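Local coordinates for japanin (Rhipicephalus appendiculatus, PDB 4BOE), which binds cholesterol in a lipocalin pocket and, secreted in tick saliva, modulates host immunity by blocking dendritic cell differentiation from monocytes, at residues A[79-82]-A[83-87]; A[132-135]-A[136-140]. One frame throughout, in Å; residues are numbered along the deposited sequence. Where two conformers were deposited one is given.

In the fold
Both interactions are local, i to i+4 contacts within single helices packed against the lipocalin barrel, and their centres lie about 26 Å apart. Interaction 1 takes in the short helix 80-85 between strands 73-78 and 91-98, largely at the surface, with Val82 and Leu86 turned to strand 40-49 and Leu86 lining the cholesterol pocket. Interaction 2 is the end of the longer helix 128-137, away from that pocket, where Phe134 and Cys138 are buried and Tyr135 lies against the glycan on Asn131. The first has an N-cap serine and charged groups that approach without a salt bridge; the second relies on a threonine hydroxyl, a sulfur-aromatic contact and a disulfide to strand 114-118.

Interaction 1: A[79-82]-A[83-87]; sequences SDYV and RDNLG
Val82, in the short helix 80-85 that links two strands of the lipocalin barrel, meets Leu86, which follows its last turn. Four successive i to i+4 backbone bonds build the helix. Arg83 N to Ser79 O is the straightest (167° at the hydrogen), whereas the last, Leu86 N to Val82 O at 3.0 Å, reaches its carbonyl from above the plane as the helix runs out. Ser79 is the N-cap: its OG accepts from Val82 N at 3.2 Å, and a weak bond from the same hydroxyl to Ala62 O ties the cap to strand 59-66.

Charged groups approach without pairing. The Arg83 chain, bent at chi3, folds back along the first turn, so that NE can bond to Ala78 O and one guanidinium face lies on Asp80 CA. Asp80 OD2 is 4.0 Å from Arg83 NH2 but well out of the guanidinium plane, and the carboxylate and guanidinium planes are 81° apart; any attraction is probably one of charge, with no N-H pointed at the oxygen. Asp80 OD1 also comes within 4.4 Å of Asp84 OD2, a proximity of like charges that the arginine probably tempers.

The apolar contact is long: Val82 CG1 and Leu86 CB are 4.5 Å apart, and both side chains pack on Leu45. Leu86 belongs to the cholesterol pocket, near the sterol-binding Glu23, so this side of the helix end faces the ligand.

Among the exposed residues, the Asn85 amide, tilted 68° to the ring of Tyr81, which also touches Tyr47, sets ND2 over one ring face, 3.5 Å from Tyr81 CZ.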
ATOM      1  N   SER A  79      -4.524   7.495  11.033  1.00 37.22           N
ATOM      2  CA  SER A  79      -4.391   8.742  11.767  1.00 36.09           C
ATOM      3  C   SER A  79      -5.165   9.848  11.045  1.00 38.46           C
ATOM      4  O   SER A  79      -5.481   9.776   9.849  1.00 35.21           O
ATOM      5  CB  SER A  79      -2.924   9.145  11.881  1.00 37.52           C
ATOM      6  OG  SER A  79      -2.417   9.509  10.606  1.00 44.74           O
ATOM      7  N   ASP A  80      -5.479  10.873  11.791  1.00 37.78           N
ATOM      8  CA  ASP A  80      -6.186  12.030  11.253  1.00 37.09           C
ATOM      9  C   ASP A  80      -5.419  12.632  10.059  1.00 39.82           C
ATOM     10  O   ASP A  80      -6.024  12.985   9.043  1.00 37.07           O
ATOM     11  CB  ASP A  80      -6.349  13.055  12.376  1.00 38.97           C
ATOM     12  CG  ASP A  80      -7.141  14.246  11.956  1.00 42.54           C
ATOM     13  OD1 ASP A  80      -6.584  15.104  11.237  1.00 45.24           O
ATOM     14  OD2 ASP A  80      -8.338  14.303  12.291  1.00 43.11           O
ATOM     15  N   TYR A  81      -4.089  12.729  10.182  1.00 37.61           N
ATOM     16  CA  TYR A  81      -3.243  13.257   9.109  1.00 37.49           C
ATOM     17  C   TYR A  81      -3.389  12.426   7.823  1.00 40.75           C
ATOM     18  O   TYR A  81      -3.533  12.993   6.744  1.00 40.73           O
ATOM     19  CB  TYR A  81      -1.753  13.257   9.578  1.00 38.21           C
ATOM     20  CG  TYR A  81      -0.831  13.958   8.599  1.00 39.72           C
ATOM     21  CD1 TYR A  81      -0.354  13.306   7.474  1.00 40.91           C
ATOM     22  CD2 TYR A  81      -0.517  15.306   8.752  1.00 42.37           C
ATOM     23  CE1 TYR A  81       0.366  13.985   6.498  1.00 42.14           C
ATOM     24  CE2 TYR A  81       0.283  15.969   7.837  1.00 43.67           C
ATOM     25  CZ  TYR A  81       0.748  15.303   6.716  1.00 50.31           C
ATOM     26  OH  TYR A  81       1.483  16.007   5.792  1.00 47.34           O
ATOM     27  N   VAL A  82      -3.284  11.085   7.944  1.00 37.38           N
ATOM     28  CA  VAL A  82      -3.371  10.153   6.810  1.00 36.71           C
ATOM     29  C   VAL A  82      -4.782  10.160   6.200  1.00 38.93           C
ATOM     30  O   VAL A  82      -4.924  10.105   4.985  1.00 36.24           O
ATOM     31  CB  VAL A  82      -2.909   8.736   7.231  1.00 39.79           C
ATOM     32  CG1 VAL A  82      -3.245   7.692   6.167  1.00 38.70           C
ATOM     33  CG2 VAL A  82      -1.415   8.731   7.562  1.00 39.40           C
ATOM     34  N   ARG A  83      -5.822  10.228   7.042  1.00 37.90           N
ATOM     35  CA  ARG A  83      -7.206  10.325   6.559  1.00 38.90           C
ATOM     36  C   ARG A  83      -7.467  11.673   5.865  1.00 46.30           C
ATOM     37  O   ARG A  83      -8.087  11.719   4.805  1.00 46.43           O
ATOM     38  CB  ARG A  83      -8.183  10.134   7.715  1.00 38.85           C
ATOM     39  CG  ARG A  83      -8.211   8.717   8.216  1.00 43.26           C
ATOM     40  CD  ARG A  83      -9.320   8.476   9.226  1.00 45.65           C
ATOM     41  NE  ARG A  83      -8.968   8.959  10.565  1.00 51.69           N
ATOM     42  CZ  ARG A  83      -9.489  10.019  11.182  1.00 63.47           C
ATOM     43  NH1 ARG A  83     -10.411  10.767  10.581  1.00 52.02           N
ATOM     44  NH2 ARG A  83      -9.086  10.345  12.406  1.00 43.52           N
ATOM     45  N   ASP A  84      -6.962  12.760   6.454  1.00 44.61           N
ATOM     46  CA  ASP A  84      -7.134  14.112   5.920  1.00 44.96           C
ATOM     47  C   ASP A  84      -6.376  14.325   4.575  1.00 47.56           C
ATOM     48  O   ASP A  84      -6.948  14.852   3.621  1.00 49.14           O
ATOM     49  CB  ASP A  84      -6.637  15.143   6.990  1.00 46.77           C
ATOM     50  CG  ASP A  84      -6.907  16.617   6.742  1.00 58.52           C
ATOM     51  OD1 ASP A  84      -7.666  16.933   5.800  1.00 60.58           O
ATOM     52  OD2 ASP A  84      -6.394  17.457   7.534  1.00 57.86           O
ATOM     53  N   ASN A  85      -5.111  13.937   4.509  1.00 41.57           N
ATOM     54  CA  ASN A  85      -4.257  14.235   3.345  1.00 41.56           C
ATOM     55  C   ASN A  85      -4.005  13.121   2.301  1.00 46.26           C
ATOM     56  O   ASN A  85      -3.673  13.454   1.168  1.00 46.60           O
ATOM     57  CB  ASN A  85      -2.893  14.720   3.874  1.00 44.76           C
ATOM     58  CG  ASN A  85      -2.955  16.139   4.465  1.00 57.60           C
ATOM     59  OD1 ASN A  85      -3.598  17.040   3.922  1.00 53.48           O
ATOM     60  ND2 ASN A  85      -2.389  16.351   5.633  1.00 50.76           N
ATOM     61  N   LEU A  86      -4.070  11.834   2.670  1.00 41.93           N
ATOM     62  CA  LEU A  86      -3.769  10.752   1.735  1.00 41.17           C
ATOM     63  C   LEU A  86      -4.993   9.936   1.368  1.00 46.41           C
ATOM     64  O   LEU A  86      -4.879   8.967   0.625  1.00 47.83           O
ATOM     65  CB  LEU A  86      -2.621   9.906   2.318  1.00 41.12           C
ATOM     66  CG  LEU A  86      -1.293  10.674   2.417  1.00 44.93           C
ATOM     67  CD1 LEU A  86      -0.341   9.982   3.250  1.00 45.94           C
ATOM     68  CD2 LEU A  86      -0.674  10.918   1.049  1.00 46.50           C
ATOM     69  N   GLY A  87      -6.176  10.376   1.812  1.00 43.46           N
ATOM     70  CA  GLY A  87      -7.456   9.789   1.457  1.00 42.30           C
ATOM     71  C   GLY A  87      -7.702   8.387   1.989  1.00 43.05           C
ATOM     72  O   GLY A  87      -8.484   7.680   1.379  1.00 43.08           O
TER

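Interaction 2: A[132-135]-A[136-140]; sequences RTFY and TICPD. With NAG (2-acetamido-2-deoxy-beta-D-glucopyranose), chain B.
Phe134 swings its CG anti to the backbone N (chi1 166°) and Cys138 does the same with SG (chi1 -161°), which brings the ring and the sulfur together at the end of helix 128-137. In the conformer given (a second was deposited), Cys138 SG lies 3.7 Å from Phe134 CE1 and obliquely to the ring, 53° off its normal, in a sulfur-aromatic contact. The same sulfur forms the disulfide with Cys114, and Phe134 also packs on Cys114 and Leu116 of strand 114-118.

OG1 and the backbone N of Thr136 both donate to Arg132 O. Thr136 N lies nearly in line with the C=O, 2.9 Å from Arg132 O, though the bond bends at its hydrogen, while OG1, at 2.8 Å, stands above the carbonyl plane. Ile137 N to Thr133 O and Cys138 N to Phe134 O complete the last turn before the chain leaves helical geometry.

Tyr135 turns to the glycan on Asn131: C5 of an N-acetylglucosamine lies over the centre of the Tyr135 ring, 3.6 Å above its plane, with Tyr135 CD1 3.4 Å from the sugar O5. The helix end is thus covalently stitched to the barrel through a disulfide beside an aromatic ring, while the sugar lying over the Tyr135 face probably limits the glycan's mobility.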
ATOM      1  N   ARG A 132      -0.661  -9.083 -14.589  1.00 30.68           N
ATOM      2  CA  ARG A 132      -1.851  -9.367 -15.377  1.00 30.68           C
ATOM      3  C   ARG A 132      -3.131  -9.142 -14.544  1.00 34.27           C
ATOM      4  O   ARG A 132      -4.028  -8.430 -14.991  1.00 34.86           O
ATOM      5  CB  ARG A 132      -1.777 -10.797 -15.975  1.00 31.90           C
ATOM      6  CG  ARG A 132      -3.021 -11.177 -16.758  1.00 32.74           C
ATOM      7  CD  ARG A 132      -2.845 -12.503 -17.446  1.00 34.57           C
ATOM      8  NE  ARG A 132      -4.038 -12.874 -18.194  1.00 41.13           N
ATOM      9  CZ  ARG A 132      -4.431 -12.332 -19.350  1.00 50.37           C
ATOM     10  NH1 ARG A 132      -3.714 -11.373 -19.927  1.00 38.96           N
ATOM     11  NH2 ARG A 132      -5.542 -12.748 -19.936  1.00 39.79           N
ATOM     12  N   THR A 133      -3.180  -9.639 -13.321  1.00 30.39           N
ATOM     13  CA  THR A 133      -4.331  -9.403 -12.432  1.00 29.40           C
ATOM     14  C   THR A 133      -4.555  -7.939 -12.162  1.00 31.51           C
ATOM     15  O   THR A 133      -5.689  -7.467 -12.183  1.00 30.58           O
ATOM     16  CB  THR A 133      -4.125 -10.142 -11.097  1.00 35.38           C
ATOM     17  OG1 THR A 133      -3.921 -11.515 -11.377  1.00 40.77           O
ATOM     18  CG2 THR A 133      -5.297  -9.998 -10.155  1.00 32.83           C
ATOM     19  N   PHE A 134      -3.488  -7.227 -11.863  1.00 29.00           N
ATOM     20  CA  PHE A 134      -3.577  -5.788 -11.607  1.00 30.38           C
ATOM     21  C   PHE A 134      -4.166  -5.043 -12.820  1.00 33.68           C
ATOM     22  O   PHE A 134      -5.104  -4.261 -12.659  1.00 31.28           O
ATOM     23  CB  PHE A 134      -2.190  -5.243 -11.189  1.00 32.12           C
ATOM     24  CG  PHE A 134      -2.062  -3.751 -11.209  1.00 33.59           C
ATOM     25  CD1 PHE A 134      -2.733  -2.968 -10.280  1.00 35.85           C
ATOM     26  CD2 PHE A 134      -1.220  -3.124 -12.113  1.00 35.92           C
ATOM     27  CE1 PHE A 134      -2.591  -1.591 -10.288  1.00 36.53           C
ATOM     28  CE2 PHE A 134      -1.106  -1.738 -12.133  1.00 38.54           C
ATOM     29  CZ  PHE A 134      -1.826  -0.983 -11.251  1.00 36.33           C
ATOM     30  N   TYR A 135      -3.648  -5.314 -14.018  1.00 31.97           N
ATOM     31  CA  TYR A 135      -4.149  -4.664 -15.235  1.00 33.79           C
ATOM     32  C   TYR A 135      -5.574  -5.103 -15.625  1.00 40.16           C
ATOM     33  O   TYR A 135      -6.295  -4.341 -16.248  1.00 42.08           O
ATOM     34  CB  TYR A 135      -3.175  -4.830 -16.409  1.00 34.66           C
ATOM     35  CG  TYR A 135      -2.111  -3.769 -16.423  1.00 36.14           C
ATOM     36  CD1 TYR A 135      -0.944  -3.922 -15.697  1.00 37.06           C
ATOM     37  CD2 TYR A 135      -2.311  -2.566 -17.088  1.00 38.89           C
ATOM     38  CE1 TYR A 135       0.019  -2.925 -15.655  1.00 38.34           C
ATOM     39  CE2 TYR A 135      -1.334  -1.572 -17.094  1.00 38.93           C
ATOM     40  CZ  TYR A 135      -0.177  -1.747 -16.353  1.00 43.59           C
ATOM     41  OH  TYR A 135       0.786  -0.773 -16.320  1.00 48.84           O
ATOM     42  N   THR A 136      -5.997  -6.274 -15.210  1.00 35.94           N
ATOM     43  CA  THR A 136      -7.359  -6.733 -15.448  1.00 36.22           C
ATOM     44  C   THR A 136      -8.392  -6.011 -14.565  1.00 42.16           C
ATOM     45  O   THR A 136      -9.390  -5.502 -15.046  1.00 41.95           O
ATOM     46  CB  THR A 136      -7.412  -8.251 -15.217  1.00 36.91           C
ATOM     47  OG1 THR A 136      -6.546  -8.848 -16.166  1.00 38.90           O
ATOM     48  CG2 THR A 136      -8.814  -8.830 -15.353  1.00 37.33           C
ATOM     49  N   ILE A 137      -8.152  -6.010 -13.280  1.00 40.86           N
ATOM     50  CA  ILE A 137      -9.091  -5.554 -12.256  1.00 41.94           C
ATOM     51  C   ILE A 137      -9.153  -4.078 -11.968  1.00 42.87           C
ATOM     52  O   ILE A 137     -10.183  -3.594 -11.489  1.00 42.73           O
ATOM     53  CB  ILE A 137      -8.675  -6.313 -10.917  1.00 46.60           C
ATOM     54  CG1 ILE A 137      -8.882  -7.822 -11.019  1.00 48.80           C
ATOM     55  CG2 ILE A 137      -9.328  -5.764  -9.661  1.00 48.99           C
ATOM     56  CD1 ILE A 137     -10.269  -8.288 -11.442  1.00 62.37           C
ATOM     57  N   CYS A 138      -8.060  -3.394 -12.159  1.00 38.44           N
ATOM     58  CA  CYS A 138      -7.851  -1.986 -11.778  0.50 38.05           C
ATOM     59  C   CYS A 138      -8.260  -1.003 -12.854  1.00 40.94           C
ATOM     60  O   CYS A 138      -7.723  -1.096 -13.941  1.00 40.37           O
ATOM     61  CB  CYS A 138      -6.379  -1.790 -11.420  0.50 38.36           C
ATOM     62  SG  CYS A 138      -6.015  -0.321 -10.420  0.50 42.29           S
ATOM     63  N   PRO A 139      -9.139  -0.011 -12.558  1.00 36.59           N
ATOM     64  CA  PRO A 139      -9.424   0.993 -13.596  1.00 36.74           C
ATOM     65  C   PRO A 139      -8.231   1.949 -13.685  1.00 42.95           C
ATOM     66  O   PRO A 139      -7.636   2.273 -12.651  1.00 43.53           O
ATOM     67  CB  PRO A 139     -10.673   1.724 -13.078  1.00 37.45           C
ATOM     68  CG  PRO A 139     -10.680   1.474 -11.630  1.00 41.13           C
ATOM     69  CD  PRO A 139      -9.952   0.220 -11.341  1.00 35.45           C
ATOM     70  N   ASP A 140      -7.856   2.358 -14.905  1.00 39.87           N
ATOM     71  CA  ASP A 140      -6.762   3.322 -15.140  1.00 38.89           C
ATOM     72  C   ASP A 140      -5.484   2.974 -14.370  1.00 39.98           C
ATOM     73  O   ASP A 140      -4.969   3.808 -13.626  1.00 38.44           O
ATOM     74  CB  ASP A 140      -7.223   4.731 -14.745  1.00 42.26           C
ATOM     75  CG  ASP A 140      -8.584   5.155 -15.272  1.00 57.10           C
ATOM     76  OD1 ASP A 140      -8.831   4.991 -16.496  1.00 58.77           O
ATOM     77  OD2 ASP A 140      -9.407   5.642 -14.464  1.00 63.62           O
TER
HETATM   78  C1  NAG B   1       2.258  -5.554 -17.157  1.00 42.72           C
HETATM   79  C2  NAG B   1       3.509  -5.582 -18.036  1.00 48.48           C
HETATM   80  C3  NAG B   1       3.452  -4.373 -18.970  1.00 50.45           C
HETATM   81  C4  NAG B   1       2.157  -4.396 -19.774  1.00 51.83           C
HETATM   82  C5  NAG B   1       0.967  -4.430 -18.818  1.00 46.48           C
HETATM   83  C6  NAG B   1      -0.370  -4.523 -19.507  1.00 46.99           C
HETATM   84  C7  NAG B   1       5.366  -6.652 -16.791  1.00 63.01           C
HETATM   85  C8  NAG B   1       6.403  -6.428 -15.732  1.00 67.52           C
HETATM   86  N2  NAG B   1       4.715  -5.547 -17.221  1.00 54.34           N
HETATM   87  O3  NAG B   1       4.584  -4.414 -19.827  1.00 55.39           O
HETATM   88  O4  NAG B   1       2.060  -3.244 -20.609  1.00 57.12           O
HETATM   89  O5  NAG B   1       1.074  -5.568 -17.949  1.00 41.90           O
HETATM   90  O6  NAG B   1      -0.350  -5.471 -20.571  1.00 49.70           O
HETATM   91  O7  NAG B   1       5.092  -7.781 -17.201  1.00 65.75           O